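Local coordinates for Ycf54-like protein (Synechocystis sp. PCC 6803, PDB 5M2P) that is required for protochlorophyllide formation and probably acts as a component of the magnesium protoporphyrin IX monomethyl ester cyclase of chlorophyll biosynthesis, at residues Y9-Q14 against E66-I71; N53-A58 against S98-D103; E21-V26 against L84-V89; M4-Y9 against T91-A96. One frame throughout, in Å; residues are numbered along the deposited sequence.

Contact 1 (Y9-Q14 against E66-I71). With SO4 (sulfate ion), chain B.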
loop_
_atom_site.group_PDB
_atom_site.type_symbol
_atom_site.label_atom_id
_atom_site.label_comp_id
_atom_site.label_asym_id
_atom_site.label_seq_id
_atom_site.Cartn_x
_atom_site.Cartn_y
_atom_site.Cartn_z
ATOM N N TYR A 9 -0.595 1.436 5.107
ATOM C CA TYR A 9 0.008 0.575 4.114
ATOM C C TYR A 9 0.190 -0.840 4.621
ATOM O O TYR A 9 0.373 -1.085 5.820
ATOM C CB TYR A 9 1.360 1.126 3.594
ATOM C CG TYR A 9 2.481 1.085 4.603
ATOM C CD1 TYR A 9 3.228 -0.077 4.799
ATOM C CD2 TYR A 9 2.753 2.170 5.432
ATOM C CE1 TYR A 9 4.212 -0.142 5.762
ATOM C CE2 TYR A 9 3.766 2.128 6.382
ATOM C CZ TYR A 9 4.485 0.958 6.559
ATOM O OH TYR A 9 5.450 0.893 7.527
ATOM N N ALA A 10 0.197 -1.735 3.636
ATOM C CA ALA A 10 0.644 -3.115 3.792
ATOM C C ALA A 10 1.724 -3.338 2.726
ATOM O O ALA A 10 1.438 -3.216 1.546
ATOM C CB ALA A 10 -0.526 -4.080 3.594
ATOM N N LEU A 11 2.936 -3.650 3.163
ATOM C CA LEU A 11 4.081 -3.835 2.279
ATOM C C LEU A 11 4.409 -5.307 2.146
ATOM O O LEU A 11 4.554 -5.997 3.142
ATOM C CB LEU A 11 5.272 -3.109 2.874
ATOM C CG LEU A 11 6.512 -3.070 1.983
ATOM C CD1 LEU A 11 6.369 -2.042 0.894
ATOM C CD2 LEU A 11 7.712 -2.736 2.829
ATOM N N ALA A 12 4.514 -5.767 0.913
ATOM C CA ALA A 12 4.817 -7.135 0.578
ATOM C C ALA A 12 6.066 -7.171 -0.313
ATOM O O ALA A 12 6.455 -6.163 -0.898
ATOM C CB ALA A 12 3.668 -7.719 -0.236
ATOM N N SER A 13 6.631 -8.363 -0.480
ATOM C CA SER A 13 7.591 -8.579 -1.552
ATOM C C SER A 13 6.820 -8.687 -2.866
ATOM O O SER A 13 5.678 -9.109 -2.913
ATOM C CB SER A 13 8.416 -9.844 -1.313
ATOM O OG SER A 13 7.601 -11.004 -1.459
ATOM N N GLN A 14 7.475 -8.319 -3.971
ATOM C CA GLN A 14 6.890 -8.541 -5.288
ATOM C C GLN A 14 6.638 -10.030 -5.539
ATOM O O GLN A 14 5.616 -10.398 -6.066
ATOM C CB GLN A 14 7.768 -7.889 -6.359
ATOM C CG GLN A 14 7.721 -6.356 -6.200
ATOM C CD GLN A 14 8.627 -5.637 -7.164
ATOM O OE1 GLN A 14 8.952 -6.162 -8.238
ATOM N NE2 GLN A 14 9.043 -4.449 -6.782
ATOM N N GLU A 66 13.750 -6.745 -0.853
ATOM C CA GLU A 66 14.486 -5.926 -1.828
ATOM C C GLU A 66 13.548 -5.364 -2.908
ATOM O O GLU A 66 13.676 -4.181 -3.300
ATOM C CB GLU A 66 15.625 -6.753 -2.447
ATOM C CG GLU A 66 16.500 -6.036 -3.459
ATOM C CD GLU A 66 17.476 -7.005 -4.084
ATOM O OE1 GLU A 66 18.009 -7.852 -3.335
ATOM O OE2 GLU A 66 17.679 -6.942 -5.313
ATOM N N LYS A 67 12.670 -6.202 -3.438
ATOM C CA LYS A 67 11.733 -5.808 -4.472
ATOM C C LYS A 67 10.395 -5.868 -3.766
ATOM O O LYS A 67 9.921 -6.952 -3.399
ATOM C CB LYS A 67 11.791 -6.754 -5.675
ATOM C CG LYS A 67 13.132 -6.719 -6.396
ATOM C CD LYS A 67 13.019 -7.144 -7.852
ATOM C CE LYS A 67 13.200 -8.635 -8.050
ATOM N NZ LYS A 67 13.595 -8.985 -9.455
ATOM N N ASN A 68 9.845 -4.690 -3.504
ATOM C CA ASN A 68 8.658 -4.588 -2.679
ATOM C C ASN A 68 7.534 -3.839 -3.369
ATOM O O ASN A 68 7.717 -3.228 -4.424
ATOM C CB ASN A 68 9.011 -4.020 -1.310
ATOM C CG ASN A 68 9.744 -2.711 -1.384
ATOM O OD1 ASN A 68 9.213 -1.710 -1.835
ATOM N ND2 ASN A 68 10.960 -2.702 -0.861
ATOM N N VAL A 69 6.362 -3.917 -2.755
ATOM C CA VAL A 69 5.138 -3.405 -3.337
ATOM C C VAL A 69 4.175 -3.174 -2.179
ATOM O O VAL A 69 4.082 -4.013 -1.285
ATOM C CB VAL A 69 4.519 -4.366 -4.369
ATOM C CG1 VAL A 69 4.478 -5.782 -3.858
ATOM C CG2 VAL A 69 3.151 -3.897 -4.865
ATOM N N ALA A 70 3.533 -2.007 -2.163
ATOM C CA ALA A 70 2.586 -1.688 -1.102
ATOM C C ALA A 70 1.167 -1.601 -1.601
ATOM O O ALA A 70 0.884 -1.071 -2.680
ATOM C CB ALA A 70 2.966 -0.359 -0.442
ATOM N N ILE A 71 0.247 -2.021 -0.742
ATOM C CA ILE A 71 -1.139 -1.616 -0.838
ATOM C C ILE A 71 -1.308 -0.453 0.132
ATOM O O ILE A 71 -0.983 -0.561 1.311
ATOM C CB ILE A 71 -2.116 -2.762 -0.501
ATOM C CG1 ILE A 71 -1.771 -4.042 -1.272
ATOM C CG2 ILE A 71 -3.539 -2.324 -0.782
ATOM C CD1 ILE A 71 -1.747 -3.898 -2.760
HETATM S S SO4 B . 14.097 -10.644 -0.252
HETATM O O1 SO4 B . 14.693 -11.785 -0.991
HETATM O O2 SO4 B . 14.165 -10.922 1.195
HETATM O O3 SO4 B . 14.827 -9.387 -0.557
HETATM O O4 SO4 B . 12.682 -10.481 -0.637
#

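Contact 2 (N53-A58 against S98-D103)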
loop_
_atom_site.group_PDB
_atom_site.type_symbol
_atom_site.label_atom_id
_atom_site.label_comp_id
_atom_site.label_asym_id
_atom_site.label_seq_id
_atom_site.Cartn_x
_atom_site.Cartn_y
_atom_site.Cartn_z
ATOM N N ASN A 53 11.452 5.430 1.958
ATOM C CA ASN A 53 12.682 6.163 2.250
ATOM C C ASN A 53 12.529 7.243 3.339
ATOM O O ASN A 53 13.497 7.866 3.753
ATOM C CB ASN A 53 13.222 6.833 0.987
ATOM C CG ASN A 53 13.780 5.860 -0.011
ATOM O OD1 ASN A 53 14.138 4.723 0.323
ATOM N ND2 ASN A 53 13.816 6.289 -1.270
ATOM N N ALA A 54 11.317 7.448 3.828
ATOM C CA ALA A 54 11.077 8.481 4.837
ATOM C C ALA A 54 11.713 8.065 6.144
ATOM O O ALA A 54 11.639 6.899 6.527
ATOM C CB ALA A 54 9.612 8.712 5.042
ATOM N N PRO A 55 12.321 9.000 6.894
ATOM C CA PRO A 55 12.952 8.615 8.149
ATOM C C PRO A 55 12.018 7.944 9.152
ATOM O O PRO A 55 12.462 7.056 9.883
ATOM C CB PRO A 55 13.505 9.924 8.679
ATOM C CG PRO A 55 13.687 10.786 7.480
ATOM C CD PRO A 55 12.635 10.390 6.503
ATOM N N GLU A 56 10.749 8.327 9.144
ATOM C CA GLU A 56 9.796 7.764 10.073
ATOM C C GLU A 56 9.505 6.298 9.776
ATOM O O GLU A 56 8.946 5.604 10.628
ATOM C CB GLU A 56 8.510 8.589 10.064
ATOM C CG GLU A 56 7.704 8.458 8.770
ATOM C CD GLU A 56 6.688 9.539 8.534
ATOM O OE1 GLU A 56 5.569 9.372 9.023
ATOM O OE2 GLU A 56 6.991 10.506 7.839
ATOM N N LEU A 57 9.892 5.819 8.587
ATOM C CA LEU A 57 9.664 4.446 8.167
ATOM C C LEU A 57 10.964 3.623 8.146
ATOM O O LEU A 57 11.052 2.541 7.563
ATOM C CB LEU A 57 8.893 4.419 6.844
ATOM C CG LEU A 57 7.510 5.128 6.904
ATOM C CD1 LEU A 57 6.756 4.900 5.621
ATOM C CD2 LEU A 57 6.647 4.644 8.072
ATOM N N ALA A 58 11.987 4.117 8.843
ATOM C CA ALA A 58 13.268 3.455 8.811
ATOM C C ALA A 58 13.202 2.005 9.280
ATOM O O ALA A 58 13.902 1.162 8.733
ATOM C CB ALA A 58 14.265 4.224 9.646
ATOM N N SER A 98 4.355 15.442 2.836
ATOM C CA SER A 98 5.339 16.017 3.736
ATOM C C SER A 98 6.662 16.195 2.951
ATOM O O SER A 98 6.785 15.743 1.800
ATOM C CB SER A 98 5.551 15.075 4.920
ATOM O OG SER A 98 6.179 13.878 4.457
ATOM N N ASP A 99 7.668 16.783 3.588
ATOM C CA ASP A 99 8.978 16.885 2.950
ATOM C C ASP A 99 9.507 15.516 2.576
ATOM O O ASP A 99 10.032 15.328 1.481
ATOM C CB ASP A 99 10.022 17.556 3.855
ATOM C CG ASP A 99 9.918 19.028 3.861
ATOM O OD1 ASP A 99 8.868 19.578 3.456
ATOM O OD2 ASP A 99 10.933 19.652 4.246
ATOM N N ALA A 100 9.367 14.563 3.506
ATOM C CA ALA A 100 9.903 13.236 3.326
ATOM C C ALA A 100 9.062 12.406 2.370
ATOM O O ALA A 100 9.589 11.494 1.726
ATOM C CB ALA A 100 10.026 12.520 4.658
ATOM N N ILE A 101 7.759 12.672 2.305
ATOM C CA ILE A 101 6.813 11.929 1.447
ATOM C C ILE A 101 5.965 12.936 0.659
ATOM O O ILE A 101 4.801 13.176 0.971
ATOM C CB ILE A 101 5.911 10.975 2.265
ATOM C CG1 ILE A 101 6.760 10.142 3.234
ATOM C CG2 ILE A 101 5.101 10.121 1.310
ATOM C CD1 ILE A 101 5.979 9.274 4.175
ATOM N N PRO A 102 6.561 13.558 -0.344
ATOM C CA PRO A 102 5.831 14.550 -1.100
ATOM C C PRO A 102 4.730 13.930 -1.955
ATOM O O PRO A 102 3.760 14.605 -2.257
ATOM C CB PRO A 102 6.914 15.227 -1.954
ATOM C CG PRO A 102 8.001 14.198 -2.053
ATOM C CD PRO A 102 7.984 13.486 -0.737
ATOM N N ASP A 103 4.891 12.657 -2.328
ATOM C CA ASP A 103 3.911 11.947 -3.134
ATOM C C ASP A 103 3.760 10.551 -2.557
ATOM O O ASP A 103 4.639 9.696 -2.728
ATOM C CB ASP A 103 4.374 11.848 -4.584
ATOM C CG ASP A 103 3.368 11.143 -5.469
ATOM O OD1 ASP A 103 2.362 10.591 -4.952
ATOM O OD2 ASP A 103 3.600 11.136 -6.695
HETATM O O HOH W 1 5.500 12.248 6.481
#

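Contact 3 (E21-V26 against L84-V89)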
loop_
_atom_site.group_PDB
_atom_site.type_symbol
_atom_site.label_atom_id
_atom_site.label_comp_id
_atom_site.label_asym_id
_atom_site.label_seq_id
_atom_site.Cartn_x
_atom_site.Cartn_y
_atom_site.Cartn_z
ATOM N N GLU A 21 -2.870 -14.107 -6.592
ATOM C CA GLU A 21 -3.756 -13.657 -7.662
ATOM C C GLU A 21 -5.208 -13.455 -7.267
ATOM O O GLU A 21 -5.790 -12.448 -7.664
ATOM C CB GLU A 21 -3.660 -14.560 -8.882
ATOM C CG GLU A 21 -2.628 -14.093 -9.900
ATOM C CD GLU A 21 -2.848 -12.646 -10.340
ATOM O OE1 GLU A 21 -3.972 -12.317 -10.775
ATOM O OE2 GLU A 21 -1.903 -11.832 -10.245
ATOM N N PRO A 22 -5.802 -14.359 -6.466
ATOM C CA PRO A 22 -7.176 -14.090 -6.030
ATOM C C PRO A 22 -7.266 -12.729 -5.321
ATOM O O PRO A 22 -8.223 -11.993 -5.526
ATOM C CB PRO A 22 -7.485 -15.273 -5.084
ATOM C CG PRO A 22 -6.661 -16.378 -5.634
ATOM C CD PRO A 22 -5.380 -15.723 -6.101
ATOM N N PHE A 23 -6.258 -12.387 -4.521
ATOM C CA PHE A 23 -6.226 -11.083 -3.862
ATOM C C PHE A 23 -6.207 -9.937 -4.884
ATOM O O PHE A 23 -6.927 -8.933 -4.751
ATOM C CB PHE A 23 -5.026 -10.969 -2.901
ATOM C CG PHE A 23 -4.837 -9.582 -2.335
ATOM C CD1 PHE A 23 -5.604 -9.159 -1.282
ATOM C CD2 PHE A 23 -3.931 -8.711 -2.874
ATOM C CE1 PHE A 23 -5.465 -7.894 -0.781
ATOM C CE2 PHE A 23 -3.787 -7.436 -2.373
ATOM C CZ PHE A 23 -4.554 -7.023 -1.328
ATOM N N GLU A 24 -5.344 -10.057 -5.871
ATOM C CA GLU A 24 -5.283 -9.036 -6.888
ATOM C C GLU A 24 -6.611 -8.923 -7.619
ATOM O O GLU A 24 -7.013 -7.824 -7.990
ATOM C CB GLU A 24 -4.150 -9.323 -7.856
ATOM C CG GLU A 24 -2.769 -9.089 -7.278
ATOM C CD GLU A 24 -2.548 -7.629 -6.907
ATOM O OE1 GLU A 24 -3.130 -6.730 -7.552
ATOM O OE2 GLU A 24 -1.807 -7.364 -5.961
ATOM N N GLU A 25 -7.316 -10.036 -7.821
ATOM C CA GLU A 25 -8.644 -9.978 -8.429
ATOM C C GLU A 25 -9.643 -9.234 -7.546
ATOM O O GLU A 25 -10.486 -8.500 -8.044
ATOM C CB GLU A 25 -9.179 -11.395 -8.764
ATOM C CG GLU A 25 -10.583 -11.428 -9.370
ATOM C CD GLU A 25 -10.687 -10.617 -10.648
ATOM O OE1 GLU A 25 -9.746 -10.670 -11.472
ATOM O OE2 GLU A 25 -11.708 -9.922 -10.825
ATOM N N VAL A 26 -9.545 -9.403 -6.231
ATOM C CA VAL A 26 -10.391 -8.660 -5.315
ATOM C C VAL A 26 -10.149 -7.167 -5.475
ATOM O O VAL A 26 -11.102 -6.392 -5.508
ATOM C CB VAL A 26 -10.192 -9.072 -3.834
ATOM C CG1 VAL A 26 -10.963 -8.162 -2.901
ATOM C CG2 VAL A 26 -10.632 -10.516 -3.632
ATOM N N LEU A 84 -5.165 -9.090 7.299
ATOM C CA LEU A 84 -5.761 -10.358 7.705
ATOM C C LEU A 84 -5.872 -11.310 6.522
ATOM O O LEU A 84 -5.827 -12.521 6.703
ATOM C CB LEU A 84 -7.132 -10.088 8.304
ATOM C CG LEU A 84 -7.119 -9.354 9.627
ATOM C CD1 LEU A 84 -8.546 -8.966 9.917
ATOM C CD2 LEU A 84 -6.533 -10.185 10.760
ATOM N N ARG A 85 -6.031 -10.767 5.317
ATOM C CA ARG A 85 -6.182 -11.576 4.105
ATOM C C ARG A 85 -4.835 -12.117 3.640
ATOM O O ARG A 85 -4.727 -13.279 3.257
ATOM C CB ARG A 85 -6.859 -10.746 3.009
ATOM C CG ARG A 85 -6.865 -11.345 1.616
ATOM C CD ARG A 85 -8.026 -12.291 1.389
ATOM N NE ARG A 85 -7.816 -12.951 0.113
ATOM C CZ ARG A 85 -8.750 -13.133 -0.805
ATOM N NH1 ARG A 85 -9.972 -12.679 -0.613
ATOM N NH2 ARG A 85 -8.430 -13.740 -1.932
ATOM N N LEU A 86 -3.807 -11.268 3.658
ATOM C CA LEU A 86 -2.478 -11.653 3.156
ATOM C C LEU A 86 -1.537 -12.203 4.197
ATOM O O LEU A 86 -0.715 -13.090 3.878
ATOM C CB LEU A 86 -1.783 -10.477 2.485
ATOM C CG LEU A 86 -2.461 -9.991 1.226
ATOM C CD1 LEU A 86 -1.685 -8.815 0.670
ATOM C CD2 LEU A 86 -2.577 -11.089 0.178
ATOM N N GLU A 87 -1.639 -11.665 5.411
ATOM C CA GLU A 87 -0.811 -11.992 6.588
ATOM C C GLU A 87 0.671 -11.674 6.478
ATOM O O GLU A 87 1.226 -11.016 7.374
ATOM C CB GLU A 87 -1.016 -13.431 7.088
ATOM C CG GLU A 87 -2.266 -13.604 7.941
ATOM C CD GLU A 87 -2.188 -12.877 9.275
ATOM O OE1 GLU A 87 -1.075 -12.601 9.759
ATOM O OE2 GLU A 87 -3.250 -12.578 9.872
ATOM N N TYR A 88 1.313 -12.115 5.397
ATOM C CA TYR A 88 2.765 -11.922 5.249
ATOM C C TYR A 88 3.070 -10.548 4.604
ATOM O O TYR A 88 3.502 -10.442 3.457
ATOM C CB TYR A 88 3.409 -13.095 4.493
ATOM C CG TYR A 88 4.914 -13.061 4.537
ATOM C CD1 TYR A 88 5.585 -13.141 5.739
ATOM C CD2 TYR A 88 5.674 -12.912 3.369
ATOM C CE1 TYR A 88 6.963 -13.110 5.810
ATOM C CE2 TYR A 88 7.060 -12.870 3.427
ATOM C CZ TYR A 88 7.709 -12.954 4.646
ATOM O OH TYR A 88 9.086 -12.896 4.747
ATOM N N VAL A 89 2.778 -9.511 5.387
ATOM C CA VAL A 89 2.970 -8.124 5.040
ATOM C C VAL A 89 3.429 -7.346 6.277
ATOM O O VAL A 89 3.057 -7.681 7.405
ATOM C CB VAL A 89 1.686 -7.478 4.480
ATOM C CG1 VAL A 89 1.336 -8.069 3.142
ATOM C CG2 VAL A 89 0.544 -7.608 5.460
#

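Contact 4 (M4-Y9 against T91-A96)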
loop_
_atom_site.group_PDB
_atom_site.type_symbol
_atom_site.label_atom_id
_atom_site.label_comp_id
_atom_site.label_asym_id
_atom_site.label_seq_id
_atom_site.Cartn_x
_atom_site.Cartn_y
_atom_site.Cartn_z
ATOM N N MET A 4 -3.070 17.612 4.378
ATOM C CA MET A 4 -2.391 16.333 4.763
ATOM C C MET A 4 -3.395 15.275 5.223
ATOM O O MET A 4 -4.369 15.579 5.906
ATOM C CB MET A 4 -1.343 16.562 5.864
ATOM C CG MET A 4 -0.135 17.367 5.407
ATOM S SD MET A 4 1.152 17.529 6.662
ATOM C CE MET A 4 1.942 15.923 6.583
ATOM N N ALA A 5 -3.144 14.034 4.824
ATOM C CA ALA A 5 -3.967 12.888 5.193
ATOM C C ALA A 5 -3.085 11.784 5.781
ATOM O O ALA A 5 -1.870 11.737 5.538
ATOM C CB ALA A 5 -4.671 12.371 3.952
ATOM N N THR A 6 -3.695 10.889 6.542
ATOM C CA THR A 6 -3.057 9.663 7.023
ATOM C C THR A 6 -3.270 8.565 6.001
ATOM O O THR A 6 -4.397 8.228 5.620
ATOM C CB THR A 6 -3.582 9.172 8.392
ATOM O OG1 THR A 6 -3.478 10.226 9.357
ATOM C CG2 THR A 6 -2.791 8.005 8.910
ATOM N N TYR A 7 -2.147 7.991 5.587
ATOM C CA TYR A 7 -2.116 6.839 4.719
ATOM C C TYR A 7 -1.693 5.615 5.489
ATOM O O TYR A 7 -0.781 5.665 6.323
ATOM C CB TYR A 7 -1.127 7.049 3.552
ATOM C CG TYR A 7 -1.576 8.155 2.629
ATOM C CD1 TYR A 7 -1.386 9.497 2.950
ATOM C CD2 TYR A 7 -2.234 7.863 1.444
ATOM C CE1 TYR A 7 -1.868 10.508 2.128
ATOM C CE2 TYR A 7 -2.710 8.868 0.618
ATOM C CZ TYR A 7 -2.525 10.188 0.971
ATOM O OH TYR A 7 -3.005 11.188 0.144
ATOM N N TYR A 8 -2.362 4.496 5.215
ATOM C CA TYR A 8 -2.076 3.227 5.838
ATOM C C TYR A 8 -1.526 2.323 4.755
ATOM O O TYR A 8 -1.972 2.407 3.611
ATOM C CB TYR A 8 -3.374 2.624 6.441
ATOM C CG TYR A 8 -4.030 3.561 7.391
ATOM C CD1 TYR A 8 -3.612 3.640 8.707
ATOM C CD2 TYR A 8 -5.018 4.427 6.967
ATOM C CE1 TYR A 8 -4.170 4.559 9.570
ATOM C CE2 TYR A 8 -5.584 5.356 7.818
ATOM C CZ TYR A 8 -5.148 5.431 9.121
ATOM O OH TYR A 8 -5.698 6.350 9.987
ATOM N N TYR A 9 -0.595 1.436 5.107
ATOM C CA TYR A 9 0.008 0.575 4.114
ATOM C C TYR A 9 0.190 -0.840 4.621
ATOM O O TYR A 9 0.373 -1.085 5.820
ATOM C CB TYR A 9 1.360 1.126 3.594
ATOM C CG TYR A 9 2.481 1.085 4.603
ATOM C CD1 TYR A 9 3.228 -0.077 4.799
ATOM C CD2 TYR A 9 2.753 2.170 5.432
ATOM C CE1 TYR A 9 4.212 -0.142 5.762
ATOM C CE2 TYR A 9 3.766 2.128 6.382
ATOM C CZ TYR A 9 4.485 0.958 6.559
ATOM O OH TYR A 9 5.450 0.893 7.527
ATOM N N THR A 91 3.011 -3.682 8.067
ATOM C CA THR A 91 1.996 -2.627 8.007
ATOM C C THR A 91 2.438 -1.410 8.793
ATOM O O THR A 91 3.309 -1.475 9.663
ATOM C CB THR A 91 0.655 -3.098 8.546
ATOM O OG1 THR A 91 0.797 -3.465 9.915
ATOM C CG2 THR A 91 0.137 -4.286 7.743
ATOM N N GLY A 92 1.817 -0.291 8.471
ATOM C CA GLY A 92 2.102 0.954 9.168
ATOM C C GLY A 92 1.293 2.083 8.599
ATOM O O GLY A 92 0.335 1.863 7.859
ATOM N N GLU A 93 1.680 3.295 8.956
ATOM C CA GLU A 93 0.960 4.486 8.524
ATOM C C GLU A 93 1.920 5.656 8.469
ATOM O O GLU A 93 2.979 5.632 9.082
ATOM C CB GLU A 93 -0.200 4.825 9.466
ATOM C CG GLU A 93 0.222 5.304 10.825
ATOM C CD GLU A 93 -0.950 5.461 11.769
ATOM O OE1 GLU A 93 -1.212 6.612 12.186
ATOM O OE2 GLU A 93 -1.607 4.446 12.075
ATOM N N PHE A 94 1.505 6.681 7.747
ATOM C CA PHE A 94 2.286 7.907 7.626
ATOM C C PHE A 94 1.376 9.035 7.181
ATOM O O PHE A 94 0.328 8.811 6.597
ATOM C CB PHE A 94 3.457 7.749 6.643
ATOM C CG PHE A 94 3.058 7.348 5.259
ATOM C CD1 PHE A 94 2.655 8.286 4.336
ATOM C CD2 PHE A 94 3.104 6.027 4.858
ATOM C CE1 PHE A 94 2.307 7.925 3.042
ATOM C CE2 PHE A 94 2.765 5.651 3.566
ATOM C CZ PHE A 94 2.350 6.574 2.652
ATOM N N GLU A 95 1.768 10.268 7.467
ATOM C CA GLU A 95 1.063 11.437 6.996
ATOM C C GLU A 95 1.736 11.950 5.706
ATOM O O GLU A 95 2.974 11.938 5.562
ATOM C CB GLU A 95 1.076 12.542 8.058
ATOM C CG GLU A 95 0.660 12.092 9.444
ATOM C CD GLU A 95 -0.800 11.781 9.539
ATOM O OE1 GLU A 95 -1.608 12.669 9.171
ATOM O OE2 GLU A 95 -1.136 10.661 10.007
ATOM N N ALA A 96 0.937 12.453 4.774
ATOM C CA ALA A 96 1.468 13.017 3.529
ATOM C C ALA A 96 0.444 13.956 2.929
ATOM O O ALA A 96 -0.751 13.815 3.210
ATOM C CB ALA A 96 1.797 11.923 2.537
HETATM O O HOH W 2 -2.592 13.676 0.773
HETATM O O HOH W 3 5.912 -1.577 8.453
#

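Contact 1 (Y9-Q14 against E66-I71)
Gln14 reaches over the start of strand 68-73, its side chain crossing that of Lys67 at about a right angle. CG lies beside the backbone N (chi1 -67°) and the chain runs on extended, which carries the amide to the neighbouring strand. There NE2 donates to Asn68 O at 3.0 Å; the oxygen lies close to the plane of the Gln14 amide, whereas NE2 stands above the plane of the Asn68 carbonyl. Gln14 CD rests 3.7 Å from Lys67 CB, and Gln14 CG 4.0 Å from Val69 CG1. The backbone N of Gln14 also bonds Lys67 O, prolonging the antiparallel pairing of strands 5-13 and 68-73, where Ala12 N meets Val69 O at 2.8 Å and almost straight (177°). Ala10, Ala12, Val69 and Ile71 share one face of the sheet, Ile71 meeting helices 21-36 and 76-86. On the other face Leu11 CD1 touches Ala70 CB at 4.0 Å. The Asn68 amide turns to Pro65 O, and Ser13 OG caps Phe16 N. Glu66 N holds a sulfate, probably from the crystallisation liquor. Main-chain and side-chain donors of Gln14 thus grip successive carbonyls of the partner just where strand 5-13 gives way to helix.

Contact 2 (N53-A58 against S98-D103)
Two loops meet with Ala54 CA 5.1 Å from Ala100 CA, and no direct hydrogen bond joins them: Ala54 leads into a short 3-10 turn at residues 55-56, while segment 98-103 folds back on itself after strand 90-96. The methyl of Ala54 lies at the middle of the contact. It points toward the partner loop and touches Ala100 CB at 3.8 Å and Ile101 CG1 at 3.7 Å. Ala100 CB also meets Pro55 CD at 3.8 Å, its methyl thus serving both Ala54 and the proline ring. Ile101 reaches this place because CG1 lies beside the backbone N (chi1 -48°) with CD1 extended beyond it; CD1 passes the Ala54 methyl and comes within 4.0 Å of Glu56 OE2, the two side chains crossing at about a right angle. Behind, the isoleucine packs on Phe51, Phe94 and Ala96, so it ties the loop to the sheet. Glu56, extended beyond CG, brings its carboxylate to the margin of the patch, where a water bridges the loops by donating to Glu56 OE2 at 2.7 Å and accepting from Ser98 OG at 2.7 Å. The same Ser98 OG receives Ile101 N at 2.9 Å, an ST motif that steadies the turn carrying the isoleucine. The contact is therefore a small apolar patch with a water-mediated polar link, dependent on shape more than on direct polar bonds.

Contact 3 (E21-V26 against L84-V89)
The Phe23 ring has Leu86 on one face: CD1 of Leu86 stands 4.0 Å from the ring centroid and only 12° off the normal, a CH-pi contact, and Leu86 CD2 sits 3.7 Å from Phe23 CG. Arg85 CG approaches the same ring obliquely, 3.8 Å from Phe23 CD1. The guanidinium of Arg85 has Pro22 CB at its edge, near its plane, with NH2 of Arg85 3.6 Å from that carbon; ring and guanidinium planes are 68° apart. This is helix-to-helix packing in the layer that backs the antiparallel sheet: the first turn of helix 21-36 lies against the last turn of helix 76-86. Phe23 swings its ring anti to the backbone N (chi1 172°), toward helix 76-86, where it also meets Leu17 and Val82. Leu86 points its branched end across the ring at about a right angle and is backed by Phe16 and Leu17 of helix 14-18. Past Leu86 the helix ends, Glu87 taking a positive phi and Tyr88 forming the centre of an inverse gamma turn. Arg85 was modelled in two conformers, and the guanidinium contacts hold for the one described. In it the arginine bends at its second torsion and lays its long chain along the outer side of the contact, which brings Arg85 NH1 to 3.8 Å from Val26 CG2.

Contact 4 (M4-Y9 against T91-A96)
Tyr9 lays its ring over Gly92, with Gly92 N above the ring centre and Gly92 CA 3.8 Å from the centroid, a CH-pi contact between antiparallel strands 5-13 and 90-96 of the four-stranded sheet. The ring gets there because CG sits between the backbone N and the carbonyl carbon (chi1 70°). On the sheet face that carries Tyr7 and Tyr9, Phe94 receives Tyr7 CB over its ring, 3.9 Å from the centroid; the two ring planes are within 14° of each other but their centroids are 5.7 Å apart, so little overlaps. Tyr9 CD2 meets the edge of the Phe94 ring. On the other face Tyr8 and Glu93 run side by side, ring and carboxylate nearly perpendicular, with Glu93 OE2 3.6 Å from Tyr8 CE1. Thr6 OG1 donates to Glu95 OE2 at a doubtfully short 2.5 Å. Paired backbone bonds set this register, Tyr7 N to Phe94 O being 2.8 Å. Further out, Phe51 meets the rings of Tyr9 and Phe94, and Tyr8 touches helix 76-86. Waters close both ends: one links Tyr9 OH to Thr91 O, the other lies 2.6 Å from Tyr7 OH and donates to Ala96 O.

In the fold
Contacts 1 and 4 are two interfaces of one antiparallel sheet: strand 5-13 lies between strands 68-73 and 90-96, and Tyr9 belongs to both contacts, whose centres are about 15 Å apart. Contact 3 touches contact 1, where Phe23 reaches Ile71 and Val89 reaches Ala10 and Ala12. The centres of contacts 2 and 4 are about 10 Å apart, those of 2 and 3 about 26 Å. Along the chain, 4-14 comes first, then 21-26, 53-58, 66-71, 84-89, 91-96 and 98-103. Early and late sequence thus meet at the central strand; helices 21-36 and 76-86 pack on the face of Ala10 and Ile71, and Phe51 and the loops of contact 2 lie on that of Tyr9 and Phe94.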